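Local coordinates for protein HdaB,HdaA (Adhesin), HUS-associated diffuse adherence (PDB 5D55) that forms the minor tip subunit of the chaperone-usher-assembled Hda (AAF/IV) pilus of enteroaggregative Escherichia coli and probably takes part in adhesion, at residues A12-M17 / S103-E108; W49-Q54 / S123-C128; N73-I78 / G111-H116. All coordinates share one frame; numbering follows the deposited sequence. Where two conformers were deposited one is given.

Contact 1 of 3, residues A12-M17 / S103-E108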
ATOM      1  N   ALA B  12      -2.456  -6.621  -3.656  1.00 46.17           N
ATOM      2  CA  ALA B  12      -3.559  -7.417  -4.170  1.00 40.12           C
ATOM      3  C   ALA B  12      -3.302  -7.917  -5.583  1.00 38.46           C
ATOM      4  O   ALA B  12      -2.581  -7.283  -6.346  1.00 38.21           O
ATOM      5  CB  ALA B  12      -4.843  -6.608  -4.117  1.00 37.67           C
ATOM      6  N   ASP B  13      -3.873  -9.075  -5.908  1.00 35.75           N
ATOM      7  CA  ASP B  13      -3.945  -9.555  -7.281  1.00 35.05           C
ATOM      8  C   ASP B  13      -5.412  -9.491  -7.685  1.00 33.38           C
ATOM      9  O   ASP B  13      -6.291  -9.925  -6.936  1.00 32.22           O
ATOM     10  CB  ASP B  13      -3.418 -10.990  -7.406  1.00 37.89           C
ATOM     11  N   ILE B  14      -5.673  -8.920  -8.854  1.00 31.72           N
ATOM     12  CA  ILE B  14      -7.037  -8.739  -9.322  1.00 30.12           C
ATOM     13  C   ILE B  14      -7.215  -9.456 -10.668  1.00 30.44           C
ATOM     14  O   ILE B  14      -6.312  -9.444 -11.505  1.00 32.55           O
ATOM     15  CB  ILE B  14      -7.404  -7.225  -9.388  1.00 29.90           C
ATOM     16  CG1 ILE B  14      -8.922  -7.023  -9.497  1.00 29.32           C
ATOM     17  CG2 ILE B  14      -6.629  -6.509 -10.510  1.00 29.74           C
ATOM     18  CD1 ILE B  14      -9.381  -5.593  -9.195  1.00 30.05           C
ATOM     19  N   THR B  15      -8.363 -10.101 -10.855  1.00 27.57           N
ATOM     20  CA  THR B  15      -8.683 -10.750 -12.123  1.00 28.69           C
ATOM     21  C   THR B  15     -10.077 -10.307 -12.538  1.00 25.91           C
ATOM     22  O   THR B  15     -10.901  -9.971 -11.677  1.00 25.30           O
ATOM     23  CB  THR B  15      -8.649 -12.301 -12.020  1.00 31.51           C
ATOM     24  OG1 THR B  15      -9.615 -12.733 -11.058  1.00 37.09           O
ATOM     25  CG2 THR B  15      -7.270 -12.809 -11.587  1.00 34.33           C
ATOM     26  N   LEU B  16     -10.336 -10.279 -13.844  1.00 23.89           N
ATOM     27  CA  LEU B  16     -11.666  -9.936 -14.346  1.00 23.38           C
ATOM     28  C   LEU B  16     -11.976 -10.782 -15.581  1.00 25.08           C
ATOM     29  O   LEU B  16     -11.206 -10.812 -16.538  1.00 27.13           O
ATOM     30  CB  LEU B  16     -11.785  -8.440 -14.652  1.00 22.70           C
ATOM     31  CG  LEU B  16     -13.183  -7.913 -15.039  1.00 21.64           C
ATOM     32  CD1 LEU B  16     -14.177  -8.107 -13.899  1.00 19.94           C
ATOM     33  CD2 LEU B  16     -13.118  -6.428 -15.437  1.00 22.61           C
ATOM     34  N   MET B  17     -13.102 -11.475 -15.542  1.00 24.92           N
ATOM     35  CA  MET B  17     -13.423 -12.472 -16.553  1.00 26.02           C
ATOM     36  C   MET B  17     -14.739 -12.082 -17.187  1.00 24.37           C
ATOM     37  O   MET B  17     -15.748 -11.987 -16.489  1.00 23.06           O
ATOM     38  CB  MET B  17     -13.561 -13.825 -15.860  1.00 28.39           C
ATOM     39  CG  MET B  17     -13.498 -15.016 -16.748  1.00 33.15           C
ATOM     40  SD  MET B  17     -13.395 -16.539 -15.787  1.00 33.72           S
ATOM     41  CE  MET B  17     -15.007 -16.605 -14.992  1.00 31.85           C
ATOM     42  N   SER B 103     -11.935 -12.502  -2.485  1.00 26.40           N
ATOM     43  CA  SER B 103     -13.287 -11.959  -2.622  0.50 24.98           C
ATOM     44  C   SER B 103     -13.709 -11.864  -4.089  1.00 24.22           C
ATOM     45  O   SER B 103     -12.937 -11.372  -4.927  1.00 23.60           O
ATOM     46  CB  SER B 103     -13.364 -10.555  -2.006  0.50 24.20           C
ATOM     47  OG  SER B 103     -13.476 -10.604  -0.600  0.50 24.34           O
ATOM     48  N   ILE B 104     -14.940 -12.281  -4.378  1.00 23.88           N
ATOM     49  CA  ILE B 104     -15.537 -12.159  -5.702  1.00 24.01           C
ATOM     50  C   ILE B 104     -16.354 -10.866  -5.787  1.00 24.05           C
ATOM     51  O   ILE B 104     -17.025 -10.485  -4.821  1.00 23.74           O
ATOM     52  CB  ILE B 104     -16.468 -13.370  -6.007  1.00 25.42           C
ATOM     53  CG1 ILE B 104     -15.676 -14.684  -5.996  1.00 26.60           C
ATOM     54  CG2 ILE B 104     -17.224 -13.190  -7.357  1.00 23.77           C
ATOM     55  CD1 ILE B 104     -14.638 -14.804  -7.079  1.00 28.21           C
ATOM     56  N   PHE B 105     -16.284 -10.198  -6.937  1.00 22.18           N
ATOM     57  CA  PHE B 105     -17.150  -9.072  -7.251  1.00 21.69           C
ATOM     58  C   PHE B 105     -17.620  -9.209  -8.707  1.00 23.09           C
ATOM     59  O   PHE B 105     -17.124 -10.086  -9.441  1.00 22.54           O
ATOM     60  CB  PHE B 105     -16.420  -7.735  -7.011  1.00 21.08           C
ATOM     61  CG  PHE B 105     -15.214  -7.520  -7.899  1.00 22.36           C
ATOM     62  CD1 PHE B 105     -15.339  -6.859  -9.126  1.00 21.16           C
ATOM     63  CD2 PHE B 105     -13.963  -8.000  -7.521  1.00 21.01           C
ATOM     64  CE1 PHE B 105     -14.233  -6.670  -9.945  1.00 22.43           C
ATOM     65  CE2 PHE B 105     -12.852  -7.814  -8.328  1.00 21.34           C
ATOM     66  CZ  PHE B 105     -12.980  -7.156  -9.542  1.00 22.64           C
ATOM     67  N   TYR B 106     -18.566  -8.362  -9.121  1.00 22.34           N
ATOM     68  CA  TYR B 106     -19.057  -8.362 -10.502  1.00 22.81           C
ATOM     69  C   TYR B 106     -19.103  -6.961 -11.099  1.00 24.40           C
ATOM     70  O   TYR B 106     -19.179  -5.963 -10.371  1.00 24.94           O
ATOM     71  CB  TYR B 106     -20.447  -9.013 -10.608  1.00 22.02           C
ATOM     72  CG  TYR B 106     -20.531 -10.382  -9.964  1.00 22.88           C
ATOM     73  CD1 TYR B 106     -20.257 -11.533 -10.695  1.00 22.59           C
ATOM     74  CD2 TYR B 106     -20.870 -10.517  -8.617  1.00 22.40           C
ATOM     75  CE1 TYR B 106     -20.317 -12.794 -10.096  1.00 24.60           C
ATOM     76  CE2 TYR B 106     -20.940 -11.753  -8.015  1.00 23.81           C
ATOM     77  CZ  TYR B 106     -20.661 -12.895  -8.759  1.00 25.03           C
ATOM     78  OH  TYR B 106     -20.730 -14.136  -8.164  1.00 25.53           O
ATOM     79  N   ILE B 107     -19.029  -6.890 -12.427  1.00 22.66           N
ATOM     80  CA  ILE B 107     -19.427  -5.691 -13.135  1.00 22.60           C
ATOM     81  C   ILE B 107     -20.876  -5.958 -13.498  1.00 23.28           C
ATOM     82  O   ILE B 107     -21.198  -6.999 -14.091  1.00 22.85           O
ATOM     83  CB  ILE B 107     -18.601  -5.443 -14.434  1.00 23.81           C
ATOM     84  CG1 ILE B 107     -17.090  -5.350 -14.158  1.00 24.23           C
ATOM     85  CG2 ILE B 107     -19.143  -4.216 -15.200  1.00 22.86           C
ATOM     86  CD1 ILE B 107     -16.664  -4.093 -13.386  1.00 25.55           C
ATOM     87  N   GLU B 108     -21.763  -5.058 -13.085  1.00 23.46           N
ATOM     88  CA  GLU B 108     -23.195  -5.238 -13.326  1.00 23.64           C
ATOM     89  C   GLU B 108     -23.776  -4.045 -14.055  1.00 22.84           C
ATOM     90  O   GLU B 108     -23.275  -2.929 -13.924  1.00 22.77           O
ATOM     91  CB  GLU B 108     -23.947  -5.452 -12.015  1.00 25.50           C
ATOM     92  CG  GLU B 108     -23.525  -6.720 -11.264  1.00 29.20           C
ATOM     93  CD  GLU B 108     -24.354  -6.983 -10.019  1.00 31.25           C
ATOM     94  OE1 GLU B 108     -25.146  -6.098  -9.615  1.00 32.37           O
ATOM     95  OE2 GLU B 108     -24.217  -8.084  -9.447  1.00 32.99           O
TER

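Contact 2 of 3, residues W49-Q54 / S123-C128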
ATOM      1  N   TRP B  49     -12.697  -0.586  -7.438  1.00 22.79           N
ATOM      2  CA  TRP B  49     -13.364   0.490  -8.166  1.00 23.76           C
ATOM      3  C   TRP B  49     -13.213   0.353  -9.675  1.00 24.32           C
ATOM      4  O   TRP B  49     -12.276  -0.278 -10.159  1.00 25.03           O
ATOM      5  CB  TRP B  49     -12.867   1.874  -7.721  1.00 22.83           C
ATOM      6  CG  TRP B  49     -11.386   2.098  -7.906  1.00 24.22           C
ATOM      7  CD1 TRP B  49     -10.771   2.708  -8.972  1.00 23.75           C
ATOM      8  CD2 TRP B  49     -10.334   1.733  -6.991  1.00 24.20           C
ATOM      9  NE1 TRP B  49      -9.412   2.737  -8.780  1.00 25.33           N
ATOM     10  CE2 TRP B  49      -9.113   2.150  -7.574  1.00 25.19           C
ATOM     11  CE3 TRP B  49     -10.310   1.096  -5.740  1.00 23.62           C
ATOM     12  CZ2 TRP B  49      -7.876   1.953  -6.950  1.00 25.37           C
ATOM     13  CZ3 TRP B  49      -9.085   0.890  -5.117  1.00 24.97           C
ATOM     14  CH2 TRP B  49      -7.879   1.318  -5.725  1.00 25.87           C
ATOM     15  N   ILE B  50     -14.149   0.959 -10.393  1.00 24.36           N
ATOM     16  CA  ILE B  50     -14.111   1.033 -11.852  1.00 25.19           C
ATOM     17  C   ILE B  50     -13.316   2.256 -12.313  1.00 27.04           C
ATOM     18  O   ILE B  50     -13.498   3.363 -11.795  1.00 25.38           O
ATOM     19  CB  ILE B  50     -15.539   1.100 -12.437  1.00 25.15           C
ATOM     20  CG1 ILE B  50     -16.342  -0.135 -12.021  1.00 22.68           C
ATOM     21  CG2 ILE B  50     -15.481   1.260 -13.980  1.00 25.82           C
ATOM     22  CD1 ILE B  50     -17.874  -0.046 -12.285  1.00 23.80           C
ATOM     23  N   ASN B  51     -12.423   2.049 -13.280  1.00 26.54           N
ATOM     24  CA  ASN B  51     -11.724   3.154 -13.906  1.00 27.93           C
ATOM     25  C   ASN B  51     -12.501   3.627 -15.121  1.00 29.67           C
ATOM     26  O   ASN B  51     -12.299   3.138 -16.237  1.00 29.80           O
ATOM     27  CB  ASN B  51     -10.303   2.752 -14.299  1.00 28.56           C
ATOM     28  CG  ASN B  51      -9.519   2.162 -13.139  1.00 28.04           C
ATOM     29  OD1 ASN B  51      -9.113   1.000 -13.183  1.00 28.96           O
ATOM     30  ND2 ASN B  51      -9.315   2.954 -12.087  1.00 28.33           N
ATOM     31  N   ALA B  52     -13.404   4.572 -14.889  1.00 30.79           N
ATOM     32  CA  ALA B  52     -14.246   5.130 -15.941  1.00 33.15           C
ATOM     33  C   ALA B  52     -14.722   6.498 -15.506  1.00 36.01           C
ATOM     34  O   ALA B  52     -14.704   6.816 -14.318  1.00 35.21           O
ATOM     35  CB  ALA B  52     -15.434   4.229 -16.226  1.00 31.58           C
ATOM     36  N   ARG B  53     -15.140   7.307 -16.473  1.00 40.39           N
ATOM     37  CA  ARG B  53     -15.723   8.608 -16.184  1.00 43.89           C
ATOM     38  C   ARG B  53     -17.061   8.386 -15.495  1.00 44.80           C
ATOM     39  O   ARG B  53     -17.717   7.369 -15.719  1.00 45.22           O
ATOM     40  CB  ARG B  53     -15.911   9.404 -17.479  1.00 46.63           C
ATOM     41  N   GLN B  54     -17.445   9.318 -14.635  1.00 47.94           N
ATOM     42  CA  GLN B  54     -18.744   9.261 -13.978  1.00 50.97           C
ATOM     43  C   GLN B  54     -19.630  10.299 -14.652  1.00 56.59           C
ATOM     44  O   GLN B  54     -19.152  11.348 -15.082  1.00 57.18           O
ATOM     45  CB  GLN B  54     -18.599   9.416 -12.471  1.00 52.52           C
ATOM     46  CG  GLN B  54     -17.999   8.199 -11.796  1.00 50.87           C
ATOM     47  CD  GLN B  54     -17.426   8.501 -10.432  1.00 51.61           C
ATOM     48  OE1 GLN B  54     -16.489   9.286 -10.298  1.00 56.24           O
ATOM     49  NE2 GLN B  54     -17.976   7.865  -9.407  1.00 51.13           N
ATOM     50  N   SER B 123     -12.455  -1.585 -17.068  1.00 25.56           N
ATOM     51  CA  SER B 123     -11.190  -1.503 -16.335  1.00 25.81           C
ATOM     52  C   SER B 123     -11.509  -1.335 -14.866  1.00 25.25           C
ATOM     53  O   SER B 123     -12.292  -0.446 -14.498  1.00 24.84           O
ATOM     54  CB  SER B 123     -10.351  -0.313 -16.797  1.00 26.18           C
ATOM     55  OG  SER B 123      -9.243  -0.097 -15.933  1.00 27.91           O
ATOM     56  N   VAL B 124     -10.912  -2.182 -14.032  1.00 24.31           N
ATOM     57  CA  VAL B 124     -11.122  -2.104 -12.578  1.00 24.18           C
ATOM     58  C   VAL B 124      -9.782  -2.147 -11.858  1.00 24.52           C
ATOM     59  O   VAL B 124      -8.795  -2.698 -12.374  1.00 23.75           O
ATOM     60  CB  VAL B 124     -12.053  -3.240 -12.036  1.00 23.83           C
ATOM     61  CG1 VAL B 124     -13.456  -3.134 -12.649  1.00 22.76           C
ATOM     62  CG2 VAL B 124     -11.456  -4.591 -12.336  1.00 23.88           C
ATOM     63  N   SER B 125      -9.745  -1.539 -10.678  1.00 23.82           N
ATOM     64  CA  SER B 125      -8.557  -1.565  -9.845  1.00 24.42           C
ATOM     65  C   SER B 125      -8.982  -1.970  -8.444  1.00 24.03           C
ATOM     66  O   SER B 125     -10.165  -1.875  -8.092  1.00 22.14           O
ATOM     67  CB  SER B 125      -7.849  -0.209  -9.837  1.00 25.81           C
ATOM     68  OG  SER B 125      -7.336   0.081 -11.115  1.00 27.37           O
ATOM     69  N   GLY B 126      -8.033  -2.442  -7.649  1.00 24.30           N
ATOM     70  CA  GLY B 126      -8.375  -2.885  -6.309  1.00 24.03           C
ATOM     71  C   GLY B 126      -7.178  -3.042  -5.410  1.00 25.40           C
ATOM     72  O   GLY B 126      -6.027  -3.127  -5.878  1.00 25.27           O
ATOM     73  N   GLU B 127      -7.457  -3.072  -4.109  1.00 25.64           N
ATOM     74  CA  GLU B 127      -6.430  -3.164  -3.070  1.00 27.57           C
ATOM     75  C   GLU B 127      -7.073  -3.765  -1.824  1.00 27.95           C
ATOM     76  O   GLU B 127      -8.311  -3.802  -1.713  1.00 26.46           O
ATOM     77  CB  GLU B 127      -5.865  -1.761  -2.755  1.00 28.63           C
ATOM     78  CG  GLU B 127      -6.885  -0.798  -2.114  1.00 30.53           C
ATOM     79  CD  GLU B 127      -6.461   0.683  -2.077  1.00 33.87           C
ATOM     80  OE1 GLU B 127      -5.610   1.129  -2.880  1.00 36.47           O
ATOM     81  OE2 GLU B 127      -7.007   1.418  -1.231  1.00 34.84           O
ATOM     82  N   CYS B 128      -6.252  -4.304  -0.926  1.00 28.53           N
ATOM     83  CA  CYS B 128      -6.729  -4.571   0.425  0.50 29.83           C
ATOM     84  C   CYS B 128      -6.358  -3.405   1.296  1.00 30.10           C
ATOM     85  O   CYS B 128      -5.466  -2.626   0.953  1.00 31.18           O
ATOM     86  CB  CYS B 128      -6.138  -5.842   1.001  0.50 32.62           C
ATOM     87  SG  CYS B 128      -6.985  -7.253   0.402  0.50 35.51           S
TER
HETATM   88  O   HOH W   1     -14.100   0.729 -17.203  1.00 19.21           O
HETATM   89  O   HOH W   2      -6.573   2.936 -10.809  1.00 39.54           O

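Contact 3 of 3, residues N73-I78 / G111-H116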
ATOM      1  N   ASN B  73     -23.201   4.339 -25.126  1.00 32.42           N
ATOM      2  CA  ASN B  73     -22.888   4.333 -23.702  1.00 31.19           C
ATOM      3  C   ASN B  73     -23.539   3.192 -22.928  1.00 31.39           C
ATOM      4  O   ASN B  73     -24.664   2.773 -23.228  1.00 31.28           O
ATOM      5  CB  ASN B  73     -23.254   5.685 -23.067  1.00 33.28           C
ATOM      6  CG  ASN B  73     -22.597   6.864 -23.775  1.00 35.00           C
ATOM      7  OD1 ASN B  73     -23.281   7.752 -24.295  1.00 39.10           O
ATOM      8  ND2 ASN B  73     -21.280   6.869 -23.820  1.00 33.99           N
ATOM      9  N   LEU B  74     -22.812   2.690 -21.933  1.00 29.79           N
ATOM     10  CA  LEU B  74     -23.323   1.683 -21.019  1.00 29.36           C
ATOM     11  C   LEU B  74     -22.988   2.110 -19.595  1.00 30.56           C
ATOM     12  O   LEU B  74     -21.851   2.470 -19.315  1.00 31.45           O
ATOM     13  CB  LEU B  74     -22.692   0.318 -21.310  1.00 27.41           C
ATOM     14  CG  LEU B  74     -22.799  -0.779 -20.241  1.00 25.29           C
ATOM     15  CD1 LEU B  74     -24.237  -1.272 -20.064  1.00 24.40           C
ATOM     16  CD2 LEU B  74     -21.868  -1.929 -20.591  1.00 23.84           C
ATOM     17  N   ARG B  75     -23.974   2.062 -18.706  1.00 30.37           N
ATOM     18  CA  ARG B  75     -23.765   2.465 -17.319  1.00 30.77           C
ATOM     19  C   ARG B  75     -23.556   1.212 -16.478  1.00 28.80           C
ATOM     20  O   ARG B  75     -24.388   0.295 -16.509  1.00 27.90           O
ATOM     21  CB  ARG B  75     -24.957   3.277 -16.779  1.00 32.58           C
ATOM     22  CG  ARG B  75     -25.000   4.760 -17.175  1.00 36.39           C
ATOM     23  CD  ARG B  75     -25.587   4.970 -18.586  1.00 39.95           C
ATOM     24  NE  ARG B  75     -25.702   6.388 -18.950  1.00 42.50           N
ATOM     25  CZ  ARG B  75     -26.003   6.836 -20.173  1.00 45.07           C
ATOM     26  NH1 ARG B  75     -26.222   5.991 -21.177  1.00 43.43           N
ATOM     27  NH2 ARG B  75     -26.080   8.142 -20.398  1.00 45.21           N
ATOM     28  N   ILE B  76     -22.438   1.172 -15.753  1.00 27.73           N
ATOM     29  CA  ILE B  76     -22.078  -0.008 -14.955  1.00 26.02           C
ATOM     30  C   ILE B  76     -21.763   0.328 -13.513  1.00 26.85           C
ATOM     31  O   ILE B  76     -21.462   1.471 -13.206  1.00 26.84           O
ATOM     32  CB  ILE B  76     -20.878  -0.772 -15.556  1.00 25.98           C
ATOM     33  CG1 ILE B  76     -19.678   0.162 -15.765  1.00 25.15           C
ATOM     34  CG2 ILE B  76     -21.311  -1.496 -16.815  1.00 24.72           C
ATOM     35  CD1 ILE B  76     -18.367  -0.548 -16.042  1.00 27.61           C
ATOM     36  N   ARG B  77     -21.854  -0.675 -12.637  1.00 25.85           N
ATOM     37  CA  ARG B  77     -21.455  -0.545 -11.226  1.00 26.38           C
ATOM     38  C   ARG B  77     -20.773  -1.846 -10.802  1.00 25.54           C
ATOM     39  O   ARG B  77     -20.924  -2.860 -11.478  1.00 23.44           O
ATOM     40  CB  ARG B  77     -22.680  -0.296 -10.329  1.00 25.87           C
ATOM     41  CG  ARG B  77     -23.694  -1.443 -10.297  1.00 26.94           C
ATOM     42  CD  ARG B  77     -24.620  -1.317  -9.092  1.00 29.89           C
ATOM     43  NE  ARG B  77     -25.574  -2.423  -8.990  1.00 30.75           N
ATOM     44  CZ  ARG B  77     -26.817  -2.393  -9.474  1.00 31.77           C
ATOM     45  NH1 ARG B  77     -27.273  -1.316 -10.097  1.00 31.15           N
ATOM     46  NH2 ARG B  77     -27.605  -3.444  -9.333  1.00 33.75           N
ATOM     47  N   ILE B  78     -20.032  -1.816  -9.693  1.00 25.60           N
ATOM     48  CA  ILE B  78     -19.562  -3.064  -9.064  1.00 24.63           C
ATOM     49  C   ILE B  78     -20.724  -3.677  -8.290  1.00 26.57           C
ATOM     50  O   ILE B  78     -21.458  -2.957  -7.593  1.00 25.09           O
ATOM     51  CB  ILE B  78     -18.387  -2.813  -8.083  1.00 26.20           C
ATOM     52  CG1 ILE B  78     -17.231  -2.102  -8.792  1.00 27.67           C
ATOM     53  CG2 ILE B  78     -17.902  -4.137  -7.425  1.00 24.14           C
ATOM     54  CD1 ILE B  78     -16.499  -3.001  -9.797  1.00 30.63           C
ATOM     55  N   GLY B 111     -28.867   0.100 -13.595  1.00 28.87           N
ATOM     56  CA  GLY B 111     -30.158   0.610 -14.082  1.00 31.66           C
ATOM     57  C   GLY B 111     -30.608  -0.070 -15.371  1.00 31.10           C
ATOM     58  O   GLY B 111     -29.787  -0.355 -16.253  1.00 30.00           O
ATOM     59  N   ASN B 112     -31.907  -0.340 -15.481  1.00 32.15           N
ATOM     60  CA  ASN B 112     -32.477  -0.934 -16.704  1.00 32.39           C
ATOM     61  C   ASN B 112     -32.013  -0.181 -17.960  1.00 32.07           C
ATOM     62  O   ASN B 112     -32.142   1.043 -18.030  1.00 34.05           O
ATOM     63  CB  ASN B 112     -34.006  -0.923 -16.645  1.00 33.80           C
ATOM     64  CG  ASN B 112     -34.585  -1.969 -15.699  1.00 35.14           C
ATOM     65  OD1 ASN B 112     -33.871  -2.666 -14.974  1.00 33.29           O
ATOM     66  ND2 ASN B 112     -35.912  -2.066 -15.696  1.00 37.41           N
ATOM     67  N   GLN B 113     -31.471  -0.898 -18.946  1.00 30.14           N
ATOM     68  CA  GLN B 113     -30.908  -0.241 -20.135  1.00 31.17           C
ATOM     69  C   GLN B 113     -31.094  -1.054 -21.401  1.00 31.71           C
ATOM     70  O   GLN B 113     -30.826  -2.265 -21.419  1.00 31.63           O
ATOM     71  CB  GLN B 113     -29.403   0.021 -19.968  1.00 29.57           C
ATOM     72  CG  GLN B 113     -29.020   1.190 -19.058  1.00 30.40           C
ATOM     73  CD  GLN B 113     -27.561   1.115 -18.649  1.00 29.85           C
ATOM     74  OE1 GLN B 113     -26.662   1.445 -19.432  1.00 29.57           O
ATOM     75  NE2 GLN B 113     -27.317   0.658 -17.427  1.00 28.07           N
ATOM     76  N   GLN B 114     -31.547  -0.380 -22.453  1.00 31.65           N
ATOM     77  CA  GLN B 114     -31.486  -0.920 -23.798  1.00 32.42           C
ATOM     78  C   GLN B 114     -30.151  -0.452 -24.336  1.00 31.88           C
ATOM     79  O   GLN B 114     -29.974   0.731 -24.643  1.00 33.36           O
ATOM     80  CB  GLN B 114     -32.642  -0.403 -24.668  1.00 34.72           C
ATOM     81  CG  GLN B 114     -32.574  -0.910 -26.099  1.00 36.91           C
ATOM     82  CD  GLN B 114     -33.537  -0.229 -27.058  1.00 40.58           C
ATOM     83  OE1 GLN B 114     -33.265  -0.159 -28.252  1.00 43.40           O
ATOM     84  NE2 GLN B 114     -34.664   0.257 -26.551  1.00 41.20           N
ATOM     85  N   VAL B 115     -29.205  -1.380 -24.402  1.00 29.59           N
ATOM     86  CA  VAL B 115     -27.813  -1.070 -24.681  1.00 28.98           C
ATOM     87  C   VAL B 115     -27.539  -1.395 -26.130  1.00 29.93           C
ATOM     88  O   VAL B 115     -27.837  -2.502 -26.597  1.00 29.25           O
ATOM     89  CB  VAL B 115     -26.856  -1.902 -23.790  1.00 27.15           C
ATOM     90  CG1 VAL B 115     -25.381  -1.508 -24.027  1.00 26.23           C
ATOM     91  CG2 VAL B 115     -27.219  -1.755 -22.325  1.00 26.14           C
ATOM     92  N   HIS B 116     -26.964  -0.432 -26.840  1.00 30.43           N
ATOM     93  CA  HIS B 116     -26.643  -0.629 -28.240  1.00 30.31           C
ATOM     94  C   HIS B 116     -25.534  -1.663 -28.389  1.00 29.67           C
ATOM     95  O   HIS B 116     -24.559  -1.629 -27.636  1.00 28.99           O
ATOM     96  CB  HIS B 116     -26.209   0.682 -28.880  1.00 30.66           C
ATOM     97  CG  HIS B 116     -26.125   0.623 -30.374  1.00 31.08           C
ATOM     98  ND1 HIS B 116     -27.054   1.233 -31.196  1.00 32.96           N
ATOM     99  CD2 HIS B 116     -25.229   0.023 -31.196  1.00 29.59           C
ATOM    100  CE1 HIS B 116     -26.727   1.015 -32.458  1.00 32.44           C
ATOM    101  NE2 HIS B 116     -25.627   0.282 -32.486  1.00 33.04           N
TER
HETATM  102  O   HOH W   3     -26.165   2.088 -25.445  1.00 20.96           O
HETATM  103  O   HOH W   4     -26.726   2.901 -21.492  1.00 27.32           O

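Contact 1 of 3, residues A12-M17 / S103-E108
Phe105 meets Ile14 and Leu16 with the outer end of its ring. The ring atom CZ does most of the work. Ile14 approaches at about a right angle to the phenylalanine side chain and lays its longer branch against that end. Its CD1 is 3.9 Å from Phe105 CZ, and its CG1 is 4.1 Å from the same ring atom. The longer branch of Ile14 points away from its own backbone N (chi1 -164°), which brings CD1 across to the ring. Phe105 CG sits between its backbone N and carbonyl carbon (chi1 63°), and the ring leans over toward strand 13-18.

These two strands are not direct neighbours. Strand 31-38 runs between them in one sheet of the Ig-like HdaB domain, and it pairs by backbone bonds with both. Their axes are 8.6 Å apart at closest and 45° from parallel, so the gap is closed mainly by side chains. Gly35 is the backbone partner of Phe105 in the middle strand.

Leu16 fills the next position along. Its CD1 lies 4.2 Å from Phe105 CE1, obliquely to the ring. The same methyl is 4.0 Å from Ile107 CG1, and the leucine and Ile107 side chains cross at about a right angle. Thus one methyl touches two residues of strand 102-109. The carbonyl of Thr15 also comes near the ring, its O 4.1 Å from Phe105 CZ. Strand 118-132 of the other sheet packs against this layer, where Val124 touches Ile14 and Ile107, and Phe122 touches Leu16 and Ile107. Ile147 of the second subunit, in its fused HdaA segment, packs on both Ile14 and Leu16.

Contact 2 of 3, residues W49-Q54 / S123-C128
Trp49 and Ser125 face each other as an antiparallel hydrogen-bonded pair. Their strands, 45-50 and 118-132, are neighbours in one sheet of the Ig-like HdaB fold. Trp49 N gives a bond to Ser125 O, and Ser125 N returns one to Trp49 O, both 2.9 Å and nearly straight at 165°. Ile50 and Val124 follow as a non-hydrogen-bonded pair. Their side chains point to the opposite face from Trp49, into the core between the sheets, where CG1 of Ile50 is 4.2 Å from CG1 of Val124.

The tight part on the other face is the indole. Its CG sits between the backbone N and the carbonyl carbon (chi1 59°), which lays the ring alongside strand 118-132. Ser125 CB rests over one ring face, toward the rim, 3.5 Å from Trp49 NE1.

The watered side lies around Asn51, just past the strand end. Asn51 N still bonds to Ser123 O. Ser123 OG bonds to a lone pair of Asn51 OD1 at 3.0 Å, in the carbonyl plane. Water enters here. One molecule joins Asn51 O to Ser123 N; another donates to Ser125 OG and weakly accepts from Asn51 ND2. Ser125 OG also bonds to Thr146 of the second subunit. The fused HdaA strand of that subunit pairs antiparallel with residues 123-126, consistent with donor-strand complementation, here between chains of an engineered construct.

At the far end of the indole, Glu127 OE1 lies near the ring plane, 3.6 Å from Trp49 CH2, with the carboxylate turned 88° to the ring.

Contact 3 of 3, residues N73-I78 / G111-H116
Gly111 comes beside the guanidinium of Arg77, its N 4.1 Å from Arg77 NH1. Asp28 links the two: its carboxylate bonds to Gly111 N and forms a salt bridge with Arg77 NH1, which Asp110 also engages. The backbone angles of Gly111 are ones that by themselves call for glycine.

Gln113 carries the contact. Its CG points away from its own carbonyl carbon (chi1 -76°) and the chain then runs out extended, so the amide reaches the backbone of Arg75. Arg75 N donates to Gln113 OE1 at 2.9 Å, in the carbonyl plane and on a lone pair. Gln113 NE2 donates to Arg75 O at 3.1 Å, almost straight at 177°. The same NE2 gives its other hydrogen to Gly111 O at 2.9 Å. Both acceptors lie close to the amide plane, so three bonds fix its rotation.

The amide bonds to both N and O of Arg75, much as a strand's backbone would, beside the backbone bond of Arg75 with Asp110. Strand 73-79 pairs with strand 102-109 in the Ig-like HdaB sheet, and the Gln113 amide reaches it where the chain has turned off past Asp110. The backbone of Gln113 itself pairs with Leu26 in a small two-stranded sheet. Arg75, bent at chi2, lays its CB and CD against the amide and carries its guanidinium away to Glu55. Its NE forms a salt bridge there, and a water connects its NH1 to Asn73 O.

Val115 points toward strand 73-79 and meets Leu74, CG2 to CD1 at 3.8 Å. Tyr120 packs on both residues, and Val153 of the second subunit touches Val115. At His116, a further water accepts from the backbone N at 3.0 Å and donates to Asn73 O.

How the contacts relate
All three contacts lie in the HdaB part of the fusion. Along the chain, 12-17 comes first, then 49-54, 73-78, 103-108, 111-116 and 123-128. Contact 3 is nested inside contact 2, while contact 1 crosses both. Contacts 1 and 2 have centres about 10 Å apart and face each other across the sandwich; Ile107 of one packs on Val124 of the other. Contact 3 has its centre about 17 to 18 Å from the other two. It shares the larger sheet with contact 1, through neighbouring strands 73-79 and 102-109. Ile76 and Ile78 meet Ile50 of contact 2. The second subunit touches all three, with its fused HdaA strand on strand 118-132, consistent with donor-strand completion of the fold.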